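Local atomic coordinates of AT-less polyketide synthase (Streptomyces platensis subsp. rosaceus, PDB entry 4TKT), a protein that probably catalyses decarboxylative condensation of acyl chains as a ketosynthase domain of the polyketide synthase that builds isomigrastatin. Residues R56-G67 / Y222-S233. Residues are numbered along the deposited sequence; the frame is centred on the assembly and turned at random.
Sequences RGVPGRTYSKWG and YLMIGEGQFASS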
ATOM      1  N   ARG A  56      -6.017  20.788 -27.983  1.00 39.74           N
ATOM      2  CA  ARG A  56      -6.695  20.966 -26.701  1.00 37.67           C
ATOM      3  C   ARG A  56      -8.164  21.352 -26.852  1.00 38.44           C
ATOM      4  O   ARG A  56      -8.512  22.195 -27.679  1.00 40.65           O
ATOM      5  CB  ARG A  56      -5.985  22.038 -25.874  1.00 38.72           C
ATOM      6  CG  ARG A  56      -4.715  21.593 -25.175  1.00 40.98           C
ATOM      7  CD  ARG A  56      -4.047  22.782 -24.487  1.00 48.30           C
ATOM      8  NE  ARG A  56      -2.973  22.370 -23.588  1.00 61.08           N
ATOM      9  CZ  ARG A  56      -3.142  22.091 -22.299  1.00 74.80           C
ATOM     10  NH1 ARG A  56      -4.345  22.182 -21.748  1.00 82.60           N
ATOM     11  NH2 ARG A  56      -2.107  21.721 -21.556  1.00 77.11           N
ATOM     12  N   GLY A  57      -9.019  20.727 -26.048  1.00 35.88           N
ATOM     13  CA  GLY A  57     -10.403  21.146 -25.916  1.00 36.96           C
ATOM     14  C   GLY A  57     -11.333  20.816 -27.068  1.00 40.39           C
ATOM     15  O   GLY A  57     -12.436  21.358 -27.150  1.00 37.27           O
ATOM     16  N   VAL A  58     -10.898  19.935 -27.962  1.00 37.96           N
ATOM     17  CA  VAL A  58     -11.771  19.445 -29.022  1.00 39.35           C
ATOM     18  C   VAL A  58     -12.881  18.589 -28.419  1.00 38.04           C
ATOM     19  O   VAL A  58     -12.607  17.673 -27.645  1.00 40.87           O
ATOM     20  CB  VAL A  58     -10.998  18.622 -30.065  1.00 46.23           C
ATOM     21  CG1 VAL A  58     -11.959  17.940 -31.026  1.00 42.22           C
ATOM     22  CG2 VAL A  58     -10.023  19.509 -30.818  1.00 42.58           C
ATOM     23  N   PRO A  59     -14.141  18.899 -28.759  1.00 46.55           N
ATOM     24  CA  PRO A  59     -15.296  18.164 -28.234  1.00 37.81           C
ATOM     25  C   PRO A  59     -15.265  16.683 -28.607  1.00 42.73           C
ATOM     26  O   PRO A  59     -15.073  16.346 -29.777  1.00 39.84           O
ATOM     27  CB  PRO A  59     -16.488  18.864 -28.895  1.00 39.32           C
ATOM     28  CG  PRO A  59     -15.986  20.212 -29.260  1.00 40.32           C
ATOM     29  CD  PRO A  59     -14.549  20.013 -29.629  1.00 46.41           C
ATOM     30  N   GLY A  60     -15.446  15.817 -27.615  1.00 36.28           N
ATOM     31  CA  GLY A  60     -15.493  14.385 -27.848  1.00 36.45           C
ATOM     32  C   GLY A  60     -14.121  13.763 -27.994  1.00 44.43           C
ATOM     33  O   GLY A  60     -13.996  12.595 -28.366  1.00 49.21           O
ATOM     34  N   ARG A  61     -13.088  14.545 -27.700  1.00 41.15           N
ATOM     35  CA  ARG A  61     -11.715  14.079 -27.832  1.00 36.12           C
ATOM     36  C   ARG A  61     -10.888  14.405 -26.596  1.00 34.69           C
ATOM     37  O   ARG A  61     -11.372  15.050 -25.666  1.00 35.09           O
ATOM     38  CB  ARG A  61     -11.056  14.691 -29.070  1.00 38.23           C
ATOM     39  CG  ARG A  61     -11.726  14.327 -30.389  1.00 42.91           C
ATOM     40  CD  ARG A  61     -11.619  12.839 -30.684  1.00 40.79           C
ATOM     41  NE  ARG A  61     -12.226  12.492 -31.966  1.00 57.82           N
ATOM     42  CZ  ARG A  61     -13.501  12.150 -32.122  1.00 62.27           C
ATOM     43  NH1 ARG A  61     -14.311  12.105 -31.073  1.00 65.01           N
ATOM     44  NH2 ARG A  61     -13.966  11.851 -33.327  1.00 62.88           N
ATOM     45  N   THR A  62      -9.640  13.947 -26.596  1.00 34.46           N
ATOM     46  CA  THR A  62      -8.698  14.253 -25.527  1.00 33.17           C
ATOM     47  C   THR A  62      -7.286  14.363 -26.089  1.00 34.37           C
ATOM     48  O   THR A  62      -6.948  13.704 -27.072  1.00 39.29           O
ATOM     49  CB  THR A  62      -8.727  13.188 -24.415  1.00 34.01           C
ATOM     50  OG1 THR A  62      -7.811  13.555 -23.378  1.00 35.11           O
ATOM     51  CG2 THR A  62      -8.341  11.827 -24.962  1.00 32.26           C
ATOM     52  N   TYR A  63      -6.464  15.204 -25.471  1.00 38.44           N
ATOM     53  CA  TYR A  63      -5.108  15.432 -25.956  1.00 38.28           C
ATOM     54  C   TYR A  63      -4.083  14.679 -25.115  1.00 38.45           C
ATOM     55  O   TYR A  63      -2.879  14.767 -25.357  1.00 40.80           O
ATOM     56  CB  TYR A  63      -4.790  16.930 -25.976  1.00 35.84           C
ATOM     57  CG  TYR A  63      -4.915  17.603 -24.633  1.00 34.20           C
ATOM     58  CD1 TYR A  63      -6.151  18.024 -24.155  1.00 37.92           C
ATOM     59  CD2 TYR A  63      -3.797  17.824 -23.843  1.00 33.87           C
ATOM     60  CE1 TYR A  63      -6.269  18.638 -22.925  1.00 39.44           C
ATOM     61  CE2 TYR A  63      -3.904  18.436 -22.615  1.00 39.18           C
ATOM     62  CZ  TYR A  63      -5.140  18.842 -22.159  1.00 39.96           C
ATOM     63  OH  TYR A  63      -5.241  19.453 -20.930  1.00 39.73           O
ATOM     64  N   SER A  64      -4.570  13.934 -24.130  1.00 35.42           N
ATOM     65  CA  SER A  64      -3.710  13.085 -23.315  1.00 36.18           C
ATOM     66  C   SER A  64      -3.836  11.633 -23.749  1.00 36.05           C
ATOM     67  O   SER A  64      -4.939  11.146 -23.998  1.00 39.44           O
ATOM     68  CB  SER A  64      -4.060  13.219 -21.833  1.00 37.14           C
ATOM     69  OG  SER A  64      -3.314  12.300 -21.055  1.00 40.24           O
ATOM     70  N   LYS A  65      -2.704  10.943 -23.841  1.00 36.87           N
ATOM     71  CA  LYS A  65      -2.704   9.530 -24.201  1.00 36.85           C
ATOM     72  C   LYS A  65      -1.728   8.744 -23.334  1.00 34.71           C
ATOM     73  O   LYS A  65      -1.273   7.665 -23.712  1.00 36.46           O
ATOM     74  CB  LYS A  65      -2.358   9.352 -25.679  1.00 36.62           C
ATOM     75  CG  LYS A  65      -0.994   9.888 -26.072  1.00 37.55           C
ATOM     76  CD  LYS A  65      -0.677   9.547 -27.519  1.00 40.72           C
ATOM     77  CE  LYS A  65       0.742   9.944 -27.889  1.00 51.19           C
ATOM     78  NZ  LYS A  65       1.105   9.475 -29.257  1.00 61.42           N
ATOM     79  N   TRP A  66      -1.415   9.290 -22.163  1.00 34.34           N
ATOM     80  CA  TRP A  66      -0.453   8.671 -21.261  1.00 32.29           C
ATOM     81  C   TRP A  66      -1.070   8.352 -19.905  1.00 33.61           C
ATOM     82  O   TRP A  66      -2.141   8.856 -19.563  1.00 33.66           O
ATOM     83  CB  TRP A  66       0.760   9.583 -21.077  1.00 37.63           C
ATOM     84  CG  TRP A  66       1.412   9.971 -22.362  1.00 39.21           C
ATOM     85  CD1 TRP A  66       2.402   9.298 -23.015  1.00 36.35           C
ATOM     86  CD2 TRP A  66       1.121  11.128 -23.156  1.00 38.79           C
ATOM     87  NE1 TRP A  66       2.746   9.963 -24.167  1.00 37.95           N
ATOM     88  CE2 TRP A  66       1.976  11.090 -24.276  1.00 42.54           C
ATOM     89  CE3 TRP A  66       0.221  12.190 -23.029  1.00 37.41           C
ATOM     90  CZ2 TRP A  66       1.957  12.075 -25.262  1.00 41.13           C
ATOM     91  CZ3 TRP A  66       0.207  13.170 -24.009  1.00 41.80           C
ATOM     92  CH2 TRP A  66       1.067  13.104 -25.112  1.00 39.92           C
ATOM     93  N   GLY A  67      -0.383   7.516 -19.133  1.00 31.79           N
ATOM     94  CA  GLY A  67      -0.823   7.189 -17.789  1.00 28.94           C
ATOM     95  C   GLY A  67       0.109   6.238 -17.066  1.00 33.50           C
ATOM     96  O   GLY A  67       0.936   5.569 -17.683  1.00 30.26           O
ATOM     97  N   TYR A 222     -10.449  10.273 -19.352  1.00 32.31           N
ATOM     98  CA  TYR A 222      -9.546  10.976 -20.249  1.00 29.14           C
ATOM     99  C   TYR A 222     -10.269  12.031 -21.077  1.00 29.28           C
ATOM    100  O   TYR A 222      -9.712  13.092 -21.356  1.00 30.89           O
ATOM    101  CB  TYR A 222      -8.821   9.980 -21.153  1.00 31.61           C
ATOM    102  CG  TYR A 222      -7.632   9.357 -20.464  1.00 32.11           C
ATOM    103  CD1 TYR A 222      -7.787   8.264 -19.619  1.00 30.71           C
ATOM    104  CD2 TYR A 222      -6.359   9.883 -20.631  1.00 25.72           C
ATOM    105  CE1 TYR A 222      -6.700   7.703 -18.971  1.00 24.01           C
ATOM    106  CE2 TYR A 222      -5.267   9.331 -19.988  1.00 28.17           C
ATOM    107  CZ  TYR A 222      -5.444   8.241 -19.160  1.00 28.03           C
ATOM    108  OH  TYR A 222      -4.360   7.691 -18.522  1.00 24.25           O
ATOM    109  N   LEU A 223     -11.512  11.752 -21.456  1.00 26.72           N
ATOM    110  CA  LEU A 223     -12.323  12.745 -22.149  1.00 27.69           C
ATOM    111  C   LEU A 223     -12.635  13.911 -21.217  1.00 35.99           C
ATOM    112  O   LEU A 223     -12.890  15.030 -21.659  1.00 40.13           O
ATOM    113  CB  LEU A 223     -13.619  12.122 -22.669  1.00 27.94           C
ATOM    114  CG  LEU A 223     -13.502  11.140 -23.836  1.00 35.07           C
ATOM    115  CD1 LEU A 223     -14.843  10.485 -24.119  1.00 35.84           C
ATOM    116  CD2 LEU A 223     -12.978  11.836 -25.083  1.00 34.18           C
HETATM  117  N   MSE A 224     -12.601  13.635 -19.919  1.00 36.82           N
HETATM  118  CA  MSE A 224     -12.940  14.626 -18.910  1.00 32.13           C
HETATM  119  C   MSE A 224     -11.785  15.583 -18.640  1.00 36.74           C
HETATM  120  O   MSE A 224     -11.975  16.799 -18.582  1.00 39.98           O
HETATM  121  CB  MSE A 224     -13.352  13.929 -17.617  1.00 31.84           C
HETATM  122  CG  MSE A 224     -13.951  14.851 -16.579  1.00 32.65           C
HETATM  123 SE   MSE A 224     -13.171  14.552 -14.827  1.00141.04          SE
HETATM  124  CE  MSE A 224     -11.636  15.723 -14.991  1.00 25.20           C
ATOM    125  N   ILE A 225     -10.589  15.032 -18.467  1.00 31.90           N
ATOM    126  CA  ILE A 225      -9.409  15.854 -18.228  1.00 33.40           C
ATOM    127  C   ILE A 225      -8.990  16.585 -19.500  1.00 35.66           C
ATOM    128  O   ILE A 225      -8.221  17.544 -19.452  1.00 40.58           O
ATOM    129  CB  ILE A 225      -8.227  15.017 -17.702  1.00 26.15           C
ATOM    130  CG1 ILE A 225      -7.781  13.992 -18.744  1.00 37.37           C
ATOM    131  CG2 ILE A 225      -8.606  14.321 -16.413  1.00 25.16           C
ATOM    132  CD1 ILE A 225      -6.590  13.158 -18.298  1.00 36.57           C
ATOM    133  N   GLY A 226      -9.501  16.128 -20.639  1.00 28.32           N
ATOM    134  CA  GLY A 226      -9.254  16.795 -21.902  1.00 29.52           C
ATOM    135  C   GLY A 226     -10.142  18.015 -22.047  1.00 34.96           C
ATOM    136  O   GLY A 226      -9.697  19.080 -22.471  1.00 38.53           O
ATOM    137  N   GLU A 227     -11.408  17.852 -21.682  1.00 30.04           N
ATOM    138  CA  GLU A 227     -12.369  18.942 -21.743  1.00 34.02           C
ATOM    139  C   GLU A 227     -12.026  20.027 -20.729  1.00 34.34           C
ATOM    140  O   GLU A 227     -12.049  21.214 -21.045  1.00 39.20           O
ATOM    141  CB  GLU A 227     -13.784  18.419 -21.494  1.00 38.01           C
ATOM    142  CG  GLU A 227     -14.874  19.442 -21.737  1.00 50.40           C
ATOM    143  CD  GLU A 227     -16.224  18.982 -21.227  1.00 65.67           C
ATOM    144  OE1 GLU A 227     -17.212  19.071 -21.987  1.00 76.18           O
ATOM    145  OE2 GLU A 227     -16.299  18.538 -20.062  1.00 68.14           O
ATOM    146  N   GLY A 228     -11.703  19.608 -19.510  1.00 34.79           N
ATOM    147  CA  GLY A 228     -11.383  20.539 -18.444  1.00 34.24           C
ATOM    148  C   GLY A 228      -9.959  21.055 -18.509  1.00 40.20           C
ATOM    149  O   GLY A 228      -9.564  21.904 -17.709  1.00 43.29           O
ATOM    150  N   GLN A 229      -9.194  20.536 -19.465  1.00 43.09           N
ATOM    151  CA  GLN A 229      -7.802  20.929 -19.661  1.00 30.88           C
ATOM    152  C   GLN A 229      -6.953  20.690 -18.415  1.00 37.75           C
ATOM    153  O   GLN A 229      -6.024  21.447 -18.136  1.00 39.43           O
ATOM    154  CB  GLN A 229      -7.710  22.399 -20.070  1.00 38.83           C
ATOM    155  CG  GLN A 229      -8.654  22.798 -21.185  1.00 47.95           C
ATOM    156  CD  GLN A 229      -7.921  23.115 -22.464  1.00 54.79           C
ATOM    157  OE1 GLN A 229      -7.129  22.311 -22.949  1.00 68.56           O
ATOM    158  NE2 GLN A 229      -8.170  24.296 -23.013  1.00 48.21           N
ATOM    159  N   PHE A 230      -7.278  19.642 -17.664  1.00 35.24           N
ATOM    160  CA  PHE A 230      -6.496  19.284 -16.486  1.00 33.94           C
ATOM    161  C   PHE A 230      -5.268  18.469 -16.869  1.00 34.49           C
ATOM    162  O   PHE A 230      -4.321  18.356 -16.093  1.00 35.30           O
ATOM    163  CB  PHE A 230      -7.339  18.492 -15.485  1.00 31.89           C
ATOM    164  CG  PHE A 230      -8.548  19.225 -14.990  1.00 37.90           C
ATOM    165  CD1 PHE A 230      -8.417  20.345 -14.185  1.00 39.69           C
ATOM    166  CD2 PHE A 230      -9.821  18.782 -15.310  1.00 38.54           C
ATOM    167  CE1 PHE A 230      -9.532  21.019 -13.720  1.00 40.44           C
ATOM    168  CE2 PHE A 230     -10.940  19.449 -14.849  1.00 41.37           C
ATOM    169  CZ  PHE A 230     -10.796  20.570 -14.052  1.00 41.33           C
ATOM    170  N   ALA A 231      -5.292  17.897 -18.069  1.00 28.41           N
ATOM    171  CA  ALA A 231      -4.221  17.011 -18.508  1.00 33.86           C
ATOM    172  C   ALA A 231      -3.011  17.790 -19.010  1.00 37.90           C
ATOM    173  O   ALA A 231      -3.154  18.853 -19.615  1.00 43.98           O
ATOM    174  CB  ALA A 231      -4.726  16.074 -19.590  1.00 28.27           C
ATOM    175  N   SER A 232      -1.819  17.258 -18.750  1.00 35.90           N
ATOM    176  CA  SER A 232      -0.588  17.852 -19.261  1.00 38.97           C
ATOM    177  C   SER A 232      -0.337  17.417 -20.703  1.00 39.82           C
ATOM    178  O   SER A 232      -0.689  16.306 -21.098  1.00 35.03           O
ATOM    179  CB  SER A 232       0.606  17.479 -18.378  1.00 34.89           C
ATOM    180  OG  SER A 232       0.707  16.075 -18.213  1.00 32.05           O
ATOM    181  N   SER A 233       0.280  18.297 -21.482  1.00 40.38           N
ATOM    182  CA  SER A 233       0.489  18.052 -22.904  1.00 40.80           C
ATOM    183  C   SER A 233       1.479  16.927 -23.192  1.00 39.76           C
ATOM    184  O   SER A 233       1.507  16.395 -24.302  1.00 39.43           O
ATOM    185  CB  SER A 233       0.968  19.332 -23.586  1.00 34.52           C
ATOM    186  OG  SER A 233       0.018  20.367 -23.428  1.00 62.88           O
TER
HETATM  187  O   HOH W   1      -9.414  17.995 -25.500  1.00 27.37           O
HETATM  188  O   HOH W   2     -13.641  15.540 -24.263  1.00 30.66           O
HETATM  189  O   HOH W   3      -1.630  13.948 -19.296  1.00 36.99           O
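Y63 lays its ring beside the end of helix 220-227 and gives its phenol OH to A231 O, 2.5 Å away. With CG between the backbone N and the carbonyl carbon (chi1 59°), the ring reaches the loop after the helix, where the small A231 CB packs 3.8 Å from CZ, and helical G226 O meets the ring edge. Over one face of this ring lies the extended chain of R56, whose guanidinium has Y63 CE2 over its centre. R56 NH1 gives a hydrogen bond of 3.0 Å to Q229 OE1, reached from above the amide's carbonyl plane, while NH2 forms a salt bridge with D245, which also accepts from S233 OG. Glycine suits position 226, since a CB would point at T62 OG1 and crowd it. That hydroxyl, anti to the T62 backbone N (chi1 -179°), donates to Y222 O at 2.8 Å. Farther along, Y222 OH donates to W66 O, 2.7 Å away, at the start of strand 66-67. A leucine in place of Y63 would probably leave A231 O without this donor and R56 without its flat support. Hydroxyls from both sides thus grip main-chain carbonyls, pinning loop to helix at the ketosynthase's edge.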